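Local coordinates for protein disulphide isomerase (Xylella fastidiosa, PDB 3FK8) that probably rearranges disulphide bonds in other proteins by thiol-disulphide exchange, as thioredoxin-like isomerases do, at residues A[34-39]-A[67-72]; A[42-47]-A[90-95]; A[29-34]-A[62-67]. One frame throughout, in Å; residues are numbered along the deposited sequence. Where two conformers were deposited one is given.

Contact 1 of 3, residues A[34-39]-A[67-72]; sequences LVFGAN and VKIDVG
An edge strand and its parallel neighbour in a thioredoxin-type sheet, 65-70 and 32-37, pair where Leu34 to Gly37 run beside Val67 to Asp70; in the chain the two strands are joined by a crossover through helices 42-51 and 54-63. Their backbones form a regular ladder: Val35 N donates to Val67 O at 2.9 Å, Ile69 N to Val35 O at 2.8 Å, Gly37 N to Ile69 O, and Val71 N to Gly37 O at 2.8 Å. On the face covered by helices 14-28 and 78-83, Phe36 and Ile69 lie side by side and point the same way. Ile69 sets its CD1 over one face of the Phe36 ring, offset toward the rim, in a CH-pi contact 3.9 Å from the ring centroid. Two torsions of Ile69 (chi1 -61°, chi2 148°) together also bring its CD1 to 4.0 Å from Leu34 CB. Val71 meets the same ring differently, its CG1 lying in the ring plane at the edge, beside Phe36 CD1. Beyond the ladder, Asp70 OD1 closes an Asx turn by accepting from Gly72 N at 2.9 Å, met from above the carboxylate plane. The same oxygen receives a water proton, and that water accepts from Asn39 N at 2.9 Å, while Asp70 OD2 pairs with Arg76. One buried carboxylate therefore serves both strand exits, and the water joins their two loops where direct pairing stops. Charge on Asp70 is probably stabilised by Arg76, Gly72 N and the water, which tie down the loops at the strand ends.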
loop_
_atom_site.group_PDB
_atom_site.type_symbol
_atom_site.label_atom_id
_atom_site.label_comp_id
_atom_site.label_asym_id
_atom_site.label_seq_id
_atom_site.Cartn_x
_atom_site.Cartn_y
_atom_site.Cartn_z
ATOM N N LEU A 34 -1.106 -0.858 3.942
ATOM C CA LEU A 34 -0.191 0.275 3.814
ATOM C C LEU A 34 0.588 0.127 2.494
ATOM O O LEU A 34 1.229 -0.910 2.276
ATOM C CB LEU A 34 0.796 0.264 4.951
ATOM C CG LEU A 34 0.275 0.267 6.377
ATOM C CD1 LEU A 34 1.380 0.374 7.414
ATOM C CD2 LEU A 34 -0.749 1.372 6.566
ATOM N N VAL A 35 0.491 1.137 1.644
ATOM C CA VAL A 35 1.142 1.099 0.333
ATOM C C VAL A 35 2.218 2.147 0.316
ATOM O O VAL A 35 1.931 3.355 0.386
ATOM C CB VAL A 35 0.158 1.341 -0.841
ATOM C CG1 VAL A 35 0.873 1.130 -2.148
ATOM C CG2 VAL A 35 -1.080 0.430 -0.690
ATOM N N PHE A 36 3.476 1.696 0.298
ATOM C CA PHE A 36 4.641 2.610 0.297
ATOM C C PHE A 36 5.119 2.839 -1.130
ATOM O O PHE A 36 5.378 1.887 -1.867
ATOM C CB PHE A 36 5.772 1.982 1.092
ATOM C CG PHE A 36 5.511 1.871 2.566
ATOM C CD1 PHE A 36 6.058 2.826 3.450
ATOM C CD2 PHE A 36 4.741 0.836 3.099
ATOM C CE1 PHE A 36 5.819 2.713 4.829
ATOM C CE2 PHE A 36 4.527 0.745 4.491
ATOM C CZ PHE A 36 5.054 1.649 5.321
ATOM N N GLY A 37 5.300 4.098 -1.523
ATOM C CA GLY A 37 5.709 4.377 -2.886
ATOM C C GLY A 37 5.981 5.855 -3.042
ATOM O O GLY A 37 6.109 6.598 -2.049
ATOM N N ALA A 38 6.048 6.321 -4.287
ATOM C CA ALA A 38 6.321 7.721 -4.539
ATOM C C ALA A 38 5.828 8.040 -5.934
ATOM O O ALA A 38 5.753 7.171 -6.815
ATOM C CB ALA A 38 7.800 8.037 -4.426
ATOM N N ASN A 39 5.598 9.326 -6.204
ATOM C CA ASN A 39 5.051 9.743 -7.489
ATOM C C ASN A 39 6.010 9.614 -8.655
ATOM O O ASN A 39 5.551 9.474 -9.786
ATOM C CB ASN A 39 4.532 11.186 -7.378
ATOM C CG ASN A 39 3.320 11.288 -6.485
ATOM O OD1 ASN A 39 2.453 10.424 -6.490
ATOM N ND2 ASN A 39 3.271 12.327 -5.675
ATOM N N VAL A 67 -4.014 3.027 3.218
ATOM C CA VAL A 67 -3.227 4.267 3.377
ATOM C C VAL A 67 -2.061 4.211 2.425
ATOM O O VAL A 67 -1.341 3.214 2.419
ATOM C CB VAL A 67 -2.634 4.445 4.798
ATOM C CG1 VAL A 67 -1.753 5.711 4.898
ATOM C CG2 VAL A 67 -3.728 4.494 5.831
ATOM N N LYS A 68 -1.861 5.287 1.656
ATOM C CA LYS A 68 -0.670 5.448 0.809
ATOM C C LYS A 68 0.360 6.284 1.511
ATOM O O LYS A 68 -0.011 7.360 2.001
ATOM C CB LYS A 68 -1.016 6.054 -0.542
ATOM C CG LYS A 68 -1.563 5.020 -1.539
ATOM C CD LYS A 68 -1.806 5.648 -2.918
ATOM C CE LYS A 68 -3.187 6.265 -2.977
ATOM N NZ LYS A 68 -3.557 6.804 -4.343
ATOM N N ILE A 69 1.589 5.792 1.630
ATOM C CA ILE A 69 2.662 6.473 2.340
ATOM C C ILE A 69 3.751 6.872 1.331
ATOM O O ILE A 69 4.393 6.002 0.707
ATOM C CB ILE A 69 3.285 5.574 3.452
ATOM C CG1 ILE A 69 2.168 5.249 4.444
ATOM C CG2 ILE A 69 4.409 6.264 4.114
ATOM C CD1 ILE A 69 2.266 3.966 5.088
ATOM N N ASP A 70 3.931 8.177 1.150
ATOM C CA ASP A 70 4.994 8.713 0.310
ATOM C C ASP A 70 6.361 8.493 0.946
ATOM O O ASP A 70 6.584 8.896 2.070
ATOM C CB ASP A 70 4.757 10.220 0.155
ATOM C CG ASP A 70 5.828 10.872 -0.701
ATOM O OD1 ASP A 70 6.317 10.246 -1.637
ATOM O OD2 ASP A 70 6.129 12.051 -0.432
ATOM N N VAL A 71 7.282 7.884 0.196
ATOM C CA VAL A 71 8.650 7.750 0.674
ATOM C C VAL A 71 9.588 8.667 -0.071
ATOM O O VAL A 71 10.791 8.646 0.198
ATOM C CB VAL A 71 9.176 6.305 0.707
ATOM C CG1 VAL A 71 8.321 5.454 1.680
ATOM C CG2 VAL A 71 9.261 5.679 -0.669
ATOM N N GLY A 72 9.070 9.532 -0.936
ATOM C CA GLY A 72 9.932 10.497 -1.637
ATOM C C GLY A 72 11.007 9.786 -2.437
ATOM O O GLY A 72 10.809 8.676 -2.940
HETATM O O HOH W 1 6.295 11.238 -4.203
#

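Contact 2 of 3, residues A[42-47]-A[90-95]; sequences TDCRAL and DGIPAV. With FMT (formic acid), chain B.
Pro93, which follows a cis peptide bond, packs against the first turns of helix 42-51, and Cys44 belongs to what appears to be a thioredoxin-type CxxC motif with Cys41. The tight part is centred on the proline ring. Asp43 presents its CB to Pro93 CD at 3.6 Å, and Leu47, crossing the ring obliquely, brings CD2 to 3.7 Å from Pro93 CB. The carboxylate of Asp43, a buried residue, is engaged through OD1 by Arg117. The sulfur of Cys44 meets another part of the ring, 3.6 Å from Pro93 N and almost as near to Pro93 CB. Ile92, the residue before, also touches the sulfur: its CG1 takes the crowded position between backbone N and carbonyl carbon (chi1 57°), and CD1 ends 3.9 Å from Cys44 SG. Farther along the helix, Leu47 also reaches Ile124 and Phe128 of helix 121-132, so this end of the contact continues into the core.

The helix start is looser. Thr42 is exposed, and its backbone N binds a formic acid molecule, probably from the crystallisation liquor, with 3.1 Å between Thr42 N and the acid's O1. Across the two segments the adhesion is thus van der Waals contact among carbon, sulfur and the tertiary amide nitrogen of Pro93. As in other thioredoxin-like proteins, a cis-proline facing the CxxC cysteines probably shapes the surface on which a partner's thiol or disulphide docks.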
loop_
_atom_site.group_PDB
_atom_site.type_symbol
_atom_site.label_atom_id
_atom_site.label_comp_id
_atom_site.label_asym_id
_atom_site.label_seq_id
_atom_site.Cartn_x
_atom_site.Cartn_y
_atom_site.Cartn_z
ATOM N N THR A 42 7.431 4.795 -11.688
ATOM C CA THR A 42 6.463 4.374 -12.684
ATOM C C THR A 42 5.749 3.093 -12.238
ATOM O O THR A 42 4.585 2.909 -12.567
ATOM C CB THR A 42 7.097 4.291 -14.108
ATOM O OG1 THR A 42 8.136 3.290 -14.149
ATOM C CG2 THR A 42 7.672 5.635 -14.442
ATOM N N ASP A 43 6.425 2.190 -11.491
ATOM C CA ASP A 43 5.726 1.031 -10.969
ATOM C C ASP A 43 4.684 1.378 -9.938
ATOM O O ASP A 43 3.589 0.804 -9.895
ATOM C CB ASP A 43 6.744 0.044 -10.420
ATOM C CG ASP A 43 7.682 -0.412 -11.506
ATOM O OD1 ASP A 43 7.257 -1.252 -12.360
ATOM O OD2 ASP A 43 8.814 0.085 -11.571
ATOM N N CYS A 44 4.966 2.401 -9.118
ATOM C CA CYS A 44 3.965 2.866 -8.156
ATOM C C CYS A 44 2.759 3.489 -8.848
ATOM O O CYS A 44 1.611 3.266 -8.430
ATOM C CB CYS A 44 4.562 3.916 -7.252
ATOM S SG CYS A 44 5.889 3.310 -6.156
ATOM N N ARG A 45 3.016 4.272 -9.907
ATOM C CA ARG A 45 1.914 4.851 -10.643
ATOM C C ARG A 45 1.069 3.769 -11.316
ATOM O O ARG A 45 -0.150 3.838 -11.339
ATOM C CB ARG A 45 2.414 5.850 -11.682
ATOM C CG ARG A 45 3.145 7.070 -11.038
ATOM C CD ARG A 45 3.380 8.255 -12.003
ATOM N NE ARG A 45 4.066 7.832 -13.234
ATOM C CZ ARG A 45 5.388 7.838 -13.436
ATOM N NH1 ARG A 45 6.228 8.238 -12.496
ATOM N NH2 ARG A 45 5.884 7.455 -14.610
ATOM N N ALA A 46 1.727 2.744 -11.868
ATOM C CA ALA A 46 0.995 1.647 -12.496
ATOM C C ALA A 46 0.153 0.861 -11.506
ATOM O O ALA A 46 -0.984 0.478 -11.812
ATOM C CB ALA A 46 1.946 0.752 -13.248
ATOM N N LEU A 47 0.704 0.586 -10.317
ATOM C CA LEU A 47 -0.054 -0.125 -9.321
ATOM C C LEU A 47 -1.301 0.672 -8.952
ATOM O O LEU A 47 -2.417 0.123 -8.875
ATOM C CB LEU A 47 0.820 -0.379 -8.076
ATOM C CG LEU A 47 0.103 -1.068 -6.925
ATOM C CD1 LEU A 47 -0.414 -2.424 -7.277
ATOM C CD2 LEU A 47 0.979 -1.091 -5.666
ATOM N N ASP A 90 13.335 -3.645 -0.188
ATOM C CA ASP A 90 13.303 -4.598 -1.167
ATOM C C ASP A 90 12.692 -4.063 -2.498
ATOM O O ASP A 90 12.480 -4.844 -3.429
ATOM C CB ASP A 90 12.565 -5.811 -0.537
ATOM C CG ASP A 90 13.335 -6.412 0.653
ATOM O OD1 ASP A 90 14.511 -6.797 0.484
ATOM O OD2 ASP A 90 12.791 -6.487 1.777
ATOM N N GLY A 91 12.446 -2.729 -2.565
ATOM C CA GLY A 91 11.907 -1.992 -3.713
ATOM C C GLY A 91 10.517 -1.403 -3.443
ATOM O O GLY A 91 9.814 -1.876 -2.546
ATOM N N ILE A 92 10.128 -0.430 -4.262
ATOM C CA ILE A 92 8.780 0.132 -4.270
ATOM C C ILE A 92 8.104 -0.098 -5.620
ATOM O O ILE A 92 8.769 -0.244 -6.643
ATOM C CB ILE A 92 8.754 1.657 -3.869
ATOM C CG1 ILE A 92 9.667 2.455 -4.803
ATOM C CG2 ILE A 92 9.092 1.840 -2.378
ATOM C CD1 ILE A 92 9.441 3.958 -4.647
ATOM N N PRO A 93 6.764 -0.155 -5.636
ATOM C CA PRO A 93 5.872 -0.077 -4.471
ATOM C C PRO A 93 5.996 -1.284 -3.604
ATOM O O PRO A 93 6.360 -2.357 -4.066
ATOM C CB PRO A 93 4.472 0.014 -5.115
ATOM C CG PRO A 93 4.653 -0.706 -6.435
ATOM C CD PRO A 93 6.031 -0.349 -6.897
ATOM N N ALA A 94 5.717 -1.117 -2.325
ATOM C CA ALA A 94 5.759 -2.190 -1.320
ATOM C C ALA A 94 4.547 -2.090 -0.446
ATOM O O ALA A 94 3.999 -1.014 -0.266
ATOM C CB ALA A 94 7.022 -2.101 -0.497
ATOM N N VAL A 95 4.094 -3.215 0.090
ATOM C CA VAL A 95 2.902 -3.190 0.922
ATOM C C VAL A 95 3.133 -3.885 2.264
ATOM O O VAL A 95 3.983 -4.782 2.378
ATOM C CB VAL A 95 1.598 -3.682 0.220
ATOM C CG1 VAL A 95 1.265 -2.884 -1.137
ATOM C CG2 VAL A 95 1.737 -5.056 -0.119
HETATM C C FMT B . 10.949 4.438 -11.862
HETATM O O1 FMT B . 10.405 5.350 -12.512
HETATM O O2 FMT B . 10.392 3.422 -11.412
#

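Contact 3 of 3, residues A[29-34]-A[62-67]; sequences HKPTLL and KHFEVV
Lys30 and Pro31 lead into strand 32-37 by leaning on the turn, Lys62 to Phe64, that ends helix 54-63. Lys30 bends at its third torsion (chi3 81°), which lays CE 3.4 Å from Lys62 O and carries NZ to a hydrogen bond with Ala61 O. Glu65, itself bent at chi2 (-62°), crosses the lysine at about a right angle, and its OE2 makes a long salt bridge of 3.9 Å with Lys30 NZ. The Pro31 ring shares His63 O with the base of the lysine chain: Pro31 CD sits 3.2 Å from that oxygen, while CG meets Phe64 CD1 at 3.8 Å. Leu33 CB approaches the same phenylalanine ring obliquely, 4.0 Å from Phe64 CD1, and residues Ile131 and Thr132 of helix 121-132 join this cluster. Under the side chains the parallel ladder begins, with Glu65 N bonded to Pro31 O, Leu33 N to Glu65 O at 2.7 Å and Val67 N to Leu33 O. Proline has no N-H to give, but its carbonyl opens the ladder. The lysine ammonium is probably stabilised by the helix-end carbonyl of Ala61, with the long pairing to Glu65 as a weaker addition.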
loop_
_atom_site.group_PDB
_atom_site.type_symbol
_atom_site.label_atom_id
_atom_site.label_comp_id
_atom_site.label_asym_id
_atom_site.label_seq_id
_atom_site.Cartn_x
_atom_site.Cartn_y
_atom_site.Cartn_z
ATOM N N HIS A 29 -13.298 -4.353 11.841
ATOM C CA HIS A 29 -12.697 -5.702 11.839
ATOM C C HIS A 29 -12.144 -6.057 10.452
ATOM O O HIS A 29 -12.429 -7.112 9.890
ATOM C CB HIS A 29 -13.676 -6.785 12.318
ATOM C CG HIS A 29 -12.997 -8.040 12.780
ATOM N ND1 HIS A 29 -11.964 -8.041 13.696
ATOM C CD2 HIS A 29 -13.210 -9.344 12.463
ATOM C CE1 HIS A 29 -11.561 -9.283 13.911
ATOM N NE2 HIS A 29 -12.295 -10.093 13.164
ATOM N N LYS A 30 -11.398 -5.113 9.892
ATOM C CA LYS A 30 -10.726 -5.317 8.617
ATOM C C LYS A 30 -9.239 -5.070 8.756
ATOM O O LYS A 30 -8.807 -4.265 9.581
ATOM C CB LYS A 30 -11.250 -4.363 7.552
ATOM C CG LYS A 30 -12.662 -4.670 7.078
ATOM C CD LYS A 30 -13.242 -3.451 6.451
ATOM C CE LYS A 30 -12.782 -3.276 5.043
ATOM N NZ LYS A 30 -13.728 -2.389 4.321
ATOM N N PRO A 31 -8.445 -5.793 7.974
ATOM C CA PRO A 31 -7.014 -5.451 7.891
ATOM C C PRO A 31 -6.798 -4.098 7.198
ATOM O O PRO A 31 -7.664 -3.617 6.423
ATOM C CB PRO A 31 -6.456 -6.588 7.034
ATOM C CG PRO A 31 -7.586 -7.053 6.200
ATOM C CD PRO A 31 -8.823 -6.862 7.027
ATOM N N THR A 32 -5.659 -3.486 7.479
ATOM C CA THR A 32 -5.245 -2.251 6.829
ATOM C C THR A 32 -4.100 -2.540 5.864
ATOM O O THR A 32 -3.178 -3.290 6.183
ATOM C CB THR A 32 -4.796 -1.243 7.870
ATOM O OG1 THR A 32 -5.894 -0.966 8.734
ATOM C CG2 THR A 32 -4.286 0.071 7.231
ATOM N N LEU A 33 -4.192 -1.969 4.673
ATOM C CA LEU A 33 -3.166 -2.067 3.666
ATOM C C LEU A 33 -2.379 -0.761 3.617
ATOM O O LEU A 33 -2.938 0.298 3.359
ATOM C CB LEU A 33 -3.880 -2.276 2.357
ATOM C CG LEU A 33 -3.083 -2.413 1.114
ATOM C CD1 LEU A 33 -2.229 -3.684 1.213
ATOM C CD2 LEU A 33 -3.973 -2.467 -0.132
ATOM N N LEU A 34 -1.106 -0.858 3.942
ATOM C CA LEU A 34 -0.191 0.275 3.814
ATOM C C LEU A 34 0.588 0.127 2.494
ATOM O O LEU A 34 1.229 -0.910 2.276
ATOM C CB LEU A 34 0.796 0.264 4.951
ATOM C CG LEU A 34 0.275 0.267 6.377
ATOM C CD1 LEU A 34 1.380 0.374 7.414
ATOM C CD2 LEU A 34 -0.749 1.372 6.566
ATOM N N LYS A 62 -13.797 -3.688 -0.257
ATOM C CA LYS A 62 -14.509 -4.651 0.575
ATOM C C LYS A 62 -13.651 -5.206 1.729
ATOM O O LYS A 62 -14.147 -5.477 2.847
ATOM C CB LYS A 62 -15.006 -5.784 -0.295
ATOM C CG LYS A 62 -15.545 -6.993 0.503
ATOM C CD LYS A 62 -16.384 -7.883 -0.389
ATOM C CE LYS A 62 -17.170 -8.874 0.464
ATOM N NZ LYS A 62 -16.249 -9.723 1.270
ATOM N N HIS A 63 -12.352 -5.377 1.446
ATOM C CA HIS A 63 -11.498 -6.120 2.362
ATOM C C HIS A 63 -10.533 -5.342 3.205
ATOM O O HIS A 63 -10.101 -5.879 4.233
ATOM C CB HIS A 63 -10.726 -7.166 1.589
ATOM C CG HIS A 63 -11.594 -8.252 1.099
ATOM N ND1 HIS A 63 -12.042 -8.293 -0.196
ATOM C CD2 HIS A 63 -12.165 -9.301 1.737
ATOM C CE1 HIS A 63 -12.839 -9.337 -0.348
ATOM N NE2 HIS A 63 -12.911 -9.972 0.802
ATOM N N PHE A 64 -10.198 -4.108 2.842
ATOM C CA PHE A 64 -9.121 -3.368 3.513
ATOM C C PHE A 64 -9.480 -1.954 3.814
ATOM O O PHE A 64 -10.296 -1.330 3.110
ATOM C CB PHE A 64 -7.887 -3.277 2.585
ATOM C CG PHE A 64 -7.302 -4.606 2.203
ATOM C CD1 PHE A 64 -6.448 -5.265 3.095
ATOM C CD2 PHE A 64 -7.558 -5.167 0.924
ATOM C CE1 PHE A 64 -5.914 -6.489 2.749
ATOM C CE2 PHE A 64 -7.020 -6.395 0.580
ATOM C CZ PHE A 64 -6.174 -7.051 1.496
ATOM N N GLU A 65 -8.869 -1.426 4.860
ATOM C CA GLU A 65 -8.682 0.028 4.978
ATOM C C GLU A 65 -7.360 0.294 4.291
ATOM O O GLU A 65 -6.513 -0.613 4.242
ATOM C CB GLU A 65 -8.624 0.431 6.449
ATOM C CG GLU A 65 -9.952 0.179 7.213
ATOM C CD GLU A 65 -11.124 0.966 6.673
ATOM O OE1 GLU A 65 -10.951 2.139 6.255
ATOM O OE2 GLU A 65 -12.246 0.397 6.635
ATOM N N VAL A 66 -7.190 1.432 3.649
ATOM C CA VAL A 66 -5.962 1.642 2.834
ATOM C C VAL A 66 -5.343 3.004 3.130
ATOM O O VAL A 66 -6.050 4.013 3.290
ATOM C CB VAL A 66 -6.289 1.666 1.350
ATOM C CG1 VAL A 66 -5.033 1.855 0.495
ATOM C CG2 VAL A 66 -7.007 0.429 0.921
ATOM N N VAL A 67 -4.014 3.027 3.218
ATOM C CA VAL A 67 -3.227 4.267 3.377
ATOM C C VAL A 67 -2.061 4.211 2.425
ATOM O O VAL A 67 -1.341 3.214 2.419
ATOM C CB VAL A 67 -2.634 4.445 4.798
ATOM C CG1 VAL A 67 -1.753 5.711 4.898
ATOM C CG2 VAL A 67 -3.728 4.494 5.831
#

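How the contacts relate
Contacts 1 and 3 are successive halves of one parallel pairing, strands 32-37 and 65-70, sharing Leu34 and Val67; their centres lie about 15 Å apart on opposite sides of the chain's centre. Contact 3 is where both strands start, contact 1 where they end. Contact 2 lies about 8 Å from contact 1, centre to centre, and about 18 Å from contact 3. It joins helix 42-51 to the loop that leads into strand 94-98, the antiparallel neighbour on the other side of strand 32-37. Along the chain the segments run 29-34, 34-39, 42-47, 62-67, 67-72, 90-95. Strand 32-37 thus passes through contacts 3 and 1 before the putative CxxC helix beside Pro93.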